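Local coordinates for receptor-type tyrosine-protein phosphatase C (Rattus norvegicus, PDB 5FN8) that dephosphorylates phosphotyrosine in signalling proteins as a leukocyte receptor phosphatase, probably required for T-cell activation through the antigen receptor, and is represented here by two extracellular fibronectin type III domains, at residues N156-S160 with T161-F165. Sequence-based numbering, arbitrary orientation.
Sequences NLYYS and TDYEF
One face of the Tyr163 ring carries Leu157, whose CD2 methyl sits 4.1 Å from the ring centroid and 23° off the normal, a CH-pi contact displaced toward the rim. At the ring's edge, near its plane, the backbone N of Tyr158 donates a hydrogen bond to Tyr163 OH (3.0 Å, nearly straight at 166°). The same hydroxyl approaches the Tyr158 ring obliquely, with Tyr163 OH 3.7 Å from CD2 of Tyr158; the two side chains cross at about a right angle. Leu157 also brings CB to 3.6 Å from Tyr163 OH, so the leucine lies across the hydroxyl end of the ring, CB toward CE2 and CD2 toward CE1, as the two side chains pass in opposite directions. With CG anti to its own carbonyl carbon (chi1 -73°), Tyr163 directs its ring back toward Leu157 and Tyr158, in the loop that precedes the strand.

This is a tyrosine corner, a well-known feature of Greek key beta-sandwiches. The phenol bonds the backbone five residues earlier, within the Leu-x-x-x-Thr-x-Tyr spacing familiar from fibronectin type III domains. Here it closes the loop that carries the chain from strand 151-154 in one sheet to strand 162-170 in the other. Thr161 follows the bend, its OG1 3.4 Å from CB of Tyr158, and also touches Ser137 of strand 130-137. Thr185 links the two sides of the bend: its OG1 is hydrogen-bonded to both Tyr158 O and Thr161 N, and Leu157 continues inward onto Ile114.

The chemistry divides the labour within one buried residue. The ring packs against leucine, while its hydroxyl satisfies a loop amide. Because one directional bond and one ring-face contact act together, the phenol ties the crossover to its strand without itself belonging to the loop.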
loop_
_atom_site.group_PDB
_atom_site.type_symbol
_atom_site.label_atom_id
_atom_site.label_comp_id
_atom_site.label_asym_id
_atom_site.label_seq_id
_atom_site.Cartn_x
_atom_site.Cartn_y
_atom_site.Cartn_z
ATOM N N ASN B 156 21.341 29.367 -11.091
ATOM C CA ASN B 156 21.376 30.481 -12.041
ATOM C C ASN B 156 20.041 31.260 -12.153
ATOM O O ASN B 156 19.618 31.656 -13.255
ATOM C CB ASN B 156 21.991 30.068 -13.407
ATOM C CG ASN B 156 23.339 29.359 -13.318
ATOM O OD1 ASN B 156 24.220 29.706 -12.514
ATOM N ND2 ASN B 156 23.541 28.353 -14.164
ATOM N N LEU B 157 19.403 31.504 -10.987
ATOM C CA LEU B 157 18.156 32.269 -10.888
ATOM C C LEU B 157 18.482 33.754 -10.651
ATOM O O LEU B 157 19.649 34.097 -10.430
ATOM C CB LEU B 157 17.269 31.728 -9.736
ATOM C CG LEU B 157 16.852 30.248 -9.758
ATOM C CD1 LEU B 157 16.386 29.825 -8.402
ATOM C CD2 LEU B 157 15.721 29.982 -10.756
ATOM N N TYR B 158 17.467 34.642 -10.708
ATOM C CA TYR B 158 17.675 36.069 -10.424
ATOM C C TYR B 158 17.795 36.222 -8.898
ATOM O O TYR B 158 17.285 35.366 -8.162
ATOM C CB TYR B 158 16.574 36.950 -11.040
ATOM C CG TYR B 158 16.577 36.967 -12.561
ATOM C CD1 TYR B 158 17.657 37.485 -13.272
ATOM C CD2 TYR B 158 15.468 36.540 -13.285
ATOM C CE1 TYR B 158 17.649 37.540 -14.669
ATOM C CE2 TYR B 158 15.459 36.568 -14.681
ATOM C CZ TYR B 158 16.544 37.085 -15.369
ATOM O OH TYR B 158 16.528 37.137 -16.748
ATOM N N TYR B 159 18.521 37.268 -8.443
ATOM C CA TYR B 159 18.929 37.523 -7.057
ATOM C C TYR B 159 17.920 37.821 -5.949
ATOM O O TYR B 159 18.144 37.370 -4.809
ATOM C CB TYR B 159 20.149 38.460 -6.973
ATOM C CG TYR B 159 21.441 37.719 -7.235
ATOM C CD1 TYR B 159 21.973 36.847 -6.284
ATOM C CD2 TYR B 159 22.091 37.822 -8.462
ATOM C CE1 TYR B 159 23.153 36.140 -6.528
ATOM C CE2 TYR B 159 23.271 37.118 -8.718
ATOM C CZ TYR B 159 23.795 36.271 -7.748
ATOM O OH TYR B 159 24.941 35.545 -7.986
ATOM N N SER B 160 16.862 38.602 -6.222
ATOM C CA SER B 160 15.886 38.892 -5.159
ATOM C C SER B 160 14.508 38.684 -5.743
ATOM O O SER B 160 13.722 39.621 -5.902
ATOM C CB SER B 160 16.087 40.297 -4.587
ATOM O OG SER B 160 17.122 40.319 -3.619
ATOM N N THR B 161 14.243 37.430 -6.119
ATOM C CA THR B 161 13.018 37.057 -6.810
ATOM C C THR B 161 12.232 35.961 -6.098
ATOM O O THR B 161 12.814 35.035 -5.521
ATOM C CB THR B 161 13.369 36.761 -8.287
ATOM O OG1 THR B 161 14.136 37.860 -8.813
ATOM C CG2 THR B 161 12.137 36.512 -9.167
ATOM N N ASP B 162 10.894 36.098 -6.123
ATOM C CA ASP B 162 9.951 35.107 -5.601
ATOM C C ASP B 162 9.725 34.083 -6.721
ATOM O O ASP B 162 9.438 34.448 -7.874
ATOM C CB ASP B 162 8.591 35.740 -5.225
ATOM C CG ASP B 162 8.646 36.959 -4.330
ATOM O OD1 ASP B 162 8.951 36.799 -3.122
ATOM O OD2 ASP B 162 8.331 38.069 -4.825
ATOM N N TYR B 163 9.873 32.810 -6.373
ATOM C CA TYR B 163 9.670 31.694 -7.278
ATOM C C TYR B 163 8.700 30.681 -6.666
ATOM O O TYR B 163 8.603 30.579 -5.442
ATOM C CB TYR B 163 11.012 30.996 -7.555
ATOM C CG TYR B 163 11.945 31.765 -8.462
ATOM C CD1 TYR B 163 11.821 31.688 -9.849
ATOM C CD2 TYR B 163 12.995 32.514 -7.940
ATOM C CE1 TYR B 163 12.686 32.389 -10.694
ATOM C CE2 TYR B 163 13.880 33.203 -8.776
ATOM C CZ TYR B 163 13.716 33.140 -10.153
ATOM O OH TYR B 163 14.578 33.799 -10.988
ATOM N N GLU B 164 7.964 29.958 -7.515
ATOM C CA GLU B 164 7.127 28.854 -7.053
ATOM C C GLU B 164 7.650 27.573 -7.647
ATOM O O GLU B 164 8.143 27.551 -8.787
ATOM C CB GLU B 164 5.585 29.052 -7.160
ATOM C CG GLU B 164 5.005 29.376 -8.531
ATOM C CD GLU B 164 3.546 29.004 -8.796
ATOM O OE1 GLU B 164 3.001 28.138 -8.072
ATOM O OE2 GLU B 164 2.958 29.553 -9.761
ATOM N N PHE B 165 7.667 26.536 -6.816
ATOM C CA PHE B 165 8.168 25.216 -7.182
ATOM C C PHE B 165 7.020 24.262 -7.103
ATOM O O PHE B 165 6.350 24.181 -6.074
ATOM C CB PHE B 165 9.372 24.818 -6.300
ATOM C CG PHE B 165 10.512 25.813 -6.412
ATOM C CD1 PHE B 165 10.512 26.988 -5.665
ATOM C CD2 PHE B 165 11.578 25.580 -7.268
ATOM C CE1 PHE B 165 11.538 27.926 -5.803
ATOM C CE2 PHE B 165 12.625 26.505 -7.380
ATOM C CZ PHE B 165 12.585 27.681 -6.662
#